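Local structure of eukaryotic translation initiation factor 2D (Homo sapiens, 5OA9) at residues Val128-Asn133 and Ser167-Ile172. The protein delivers tRNA to the P-site of the eukaryotic ribosome without needing GTP, acting as a translation initiation factor. Numbering follows the deposited sequence.
Sequences VTVVRN and SLQVQI
In the SUI1 domain of this C-terminal fragment, T129 and V131 pair with I172 and V170 as neighbouring antiparallel strands of the mixed sheet, a worked example of how one ladder can serve two unlike faces. Its backbone bonds are regular: T129 N to I172 O and I172 N to T129 O are both 2.8 Å, V131 N to V170 O is 2.8 Å and V170 N to V131 O 3.0 Å. Between them lies the non-hydrogen-bonded pair V130 and Q171. The face meeting helix 141-152 is largely apolar, V131, V170 and I172 lying beside T129. V131 CG2 meets I172 CD1 at 3.9 Å, while V170 and I172 reach A145 and L148 of the helix. I172 CG1 sits beside its own backbone N (chi1 -41°), and the turn at chi2 brings CD1 to strand 126-132, 4.0 Å from T129 CB. The hydroxyl of T129 is held outside the pair, by G174 and Q176. Water extends the ladder's end: one molecule donates to L168 O and to V131 O, which still accepts V170 N; a second links N133 N to L168 O. The opposite face is mixed: V130 lies among R132, Q169 and Q171. R132 and Q169 run side by side, guanidinium and amide planes 28° apart, and V130 CG1 packs 3.7 Å from Q169 CD. The amide is gripped at both ends, which fixes its rotation: Q169 NE2 donates to Q171 OE1 at 2.9 Å, and Q169 OE1, in the guanidinium plane, accepts from R132 NE at 2.7 Å (N-H...O 159°).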
loop_
_atom_site.group_PDB
_atom_site.type_symbol
_atom_site.label_atom_id
_atom_site.label_comp_id
_atom_site.label_asym_id
_atom_site.label_seq_id
_atom_site.Cartn_x
_atom_site.Cartn_y
_atom_site.Cartn_z
ATOM N N VAL A 128 28.916 5.002 -1.439
ATOM C CA VAL A 128 27.856 5.836 -0.892
ATOM C C VAL A 128 26.630 4.959 -0.744
ATOM O O VAL A 128 26.315 4.181 -1.638
ATOM C CB VAL A 128 27.539 7.052 -1.789
ATOM C CG1 VAL A 128 26.299 7.783 -1.271
ATOM C CG2 VAL A 128 28.736 7.996 -1.861
ATOM N N THR A 129 25.959 5.062 0.399
ATOM C CA THR A 129 24.753 4.287 0.658
ATOM C C THR A 129 23.556 5.136 0.264
ATOM O O THR A 129 23.477 6.303 0.659
ATOM C CB THR A 129 24.685 3.859 2.141
ATOM O OG1 THR A 129 25.873 3.117 2.476
ATOM C CG2 THR A 129 23.435 3.003 2.409
ATOM N N VAL A 130 22.657 4.579 -0.551
ATOM C CA VAL A 130 21.502 5.323 -1.063
ATOM C C VAL A 130 20.193 4.660 -0.640
ATOM O O VAL A 130 19.997 3.453 -0.824
ATOM C CB VAL A 130 21.547 5.445 -2.609
ATOM C CG1 VAL A 130 20.308 6.164 -3.148
ATOM C CG2 VAL A 130 22.820 6.155 -3.059
ATOM N N VAL A 131 19.295 5.456 -0.071
ATOM C CA VAL A 131 18.063 4.931 0.500
ATOM C C VAL A 131 16.836 5.577 -0.130
ATOM O O VAL A 131 16.638 6.791 -0.009
ATOM C CB VAL A 131 18.021 5.149 2.029
ATOM C CG1 VAL A 131 16.844 4.392 2.633
ATOM C CG2 VAL A 131 19.331 4.704 2.668
ATOM N N ARG A 132 16.004 4.765 -0.781
ATOM C CA ARG A 132 14.859 5.278 -1.525
ATOM C C ARG A 132 13.514 4.758 -1.016
ATOM O O ARG A 132 13.451 3.734 -0.335
ATOM C CB ARG A 132 15.006 4.942 -3.012
ATOM C CG ARG A 132 16.164 5.661 -3.681
ATOM C CD ARG A 132 16.422 5.160 -5.094
ATOM N NE ARG A 132 17.474 5.943 -5.733
ATOM C CZ ARG A 132 18.230 5.516 -6.739
ATOM N NH1 ARG A 132 18.067 4.293 -7.228
ATOM N NH2 ARG A 132 19.161 6.311 -7.248
ATOM N N ASN A 133 12.461 5.508 -1.345
ATOM C CA ASN A 133 11.063 5.189 -1.023
ATOM C C ASN A 133 10.687 5.293 0.451
ATOM O O ASN A 133 9.717 4.681 0.891
ATOM C CB ASN A 133 10.711 3.792 -1.534
ATOM C CG ASN A 133 10.155 3.822 -2.927
ATOM O OD1 ASN A 133 8.940 3.895 -3.116
ATOM N ND2 ASN A 133 11.038 3.792 -3.919
ATOM N N SER A 167 10.474 13.279 -5.552
ATOM C CA SER A 167 10.918 12.075 -4.852
ATOM C C SER A 167 12.307 12.301 -4.279
ATOM O O SER A 167 13.157 12.918 -4.924
ATOM C CB SER A 167 10.920 10.864 -5.785
ATOM O OG SER A 167 9.608 10.367 -5.974
ATOM N N LEU A 168 12.538 11.812 -3.066
ATOM C CA LEU A 168 13.810 12.051 -2.401
ATOM C C LEU A 168 14.529 10.764 -2.041
ATOM O O LEU A 168 13.900 9.732 -1.766
ATOM C CB LEU A 168 13.605 12.877 -1.134
ATOM C CG LEU A 168 12.889 14.218 -1.260
ATOM C CD1 LEU A 168 12.707 14.828 0.119
ATOM C CD2 LEU A 168 13.672 15.154 -2.157
ATOM N N GLN A 169 15.857 10.843 -2.026
ATOM C CA GLN A 169 16.679 9.766 -1.500
ATOM C C GLN A 169 17.651 10.311 -0.457
ATOM O O GLN A 169 18.078 11.471 -0.522
ATOM C CB GLN A 169 17.443 9.067 -2.625
ATOM C CG GLN A 169 18.366 9.982 -3.424
ATOM C CD GLN A 169 18.995 9.265 -4.611
ATOM O OE1 GLN A 169 18.364 8.417 -5.242
ATOM N NE2 GLN A 169 20.245 9.594 -4.909
ATOM N N VAL A 170 17.971 9.475 0.520
ATOM C CA VAL A 170 18.984 9.811 1.506
ATOM C C VAL A 170 20.297 9.186 1.053
ATOM O O VAL A 170 20.327 8.010 0.658
ATOM C CB VAL A 170 18.603 9.302 2.914
ATOM C CG1 VAL A 170 19.772 9.459 3.893
ATOM C CG2 VAL A 170 17.358 10.025 3.416
ATOM N N GLN A 171 21.363 9.975 1.082
ATOM C CA GLN A 171 22.698 9.473 0.774
ATOM C C GLN A 171 23.591 9.569 1.995
ATOM O O GLN A 171 23.666 10.614 2.640
ATOM C CB GLN A 171 23.311 10.254 -0.385
ATOM C CG GLN A 171 22.477 10.177 -1.645
ATOM C CD GLN A 171 23.032 11.015 -2.773
ATOM O OE1 GLN A 171 22.334 11.304 -3.739
ATOM N NE2 GLN A 171 24.296 11.412 -2.657
ATOM N N ILE A 172 24.269 8.471 2.315
ATOM C CA ILE A 172 25.235 8.478 3.405
ATOM C C ILE A 172 26.607 8.068 2.883
ATOM O O ILE A 172 26.732 7.080 2.151
ATOM C CB ILE A 172 24.810 7.535 4.547
ATOM C CG1 ILE A 172 23.304 7.641 4.818
ATOM C CG2 ILE A 172 25.618 7.833 5.800
ATOM C CD1 ILE A 172 22.469 6.519 4.167
HETATM O O HOH W 1 13.752 7.944 0.470
HETATM O O HOH W 2 12.634 7.741 -3.124
#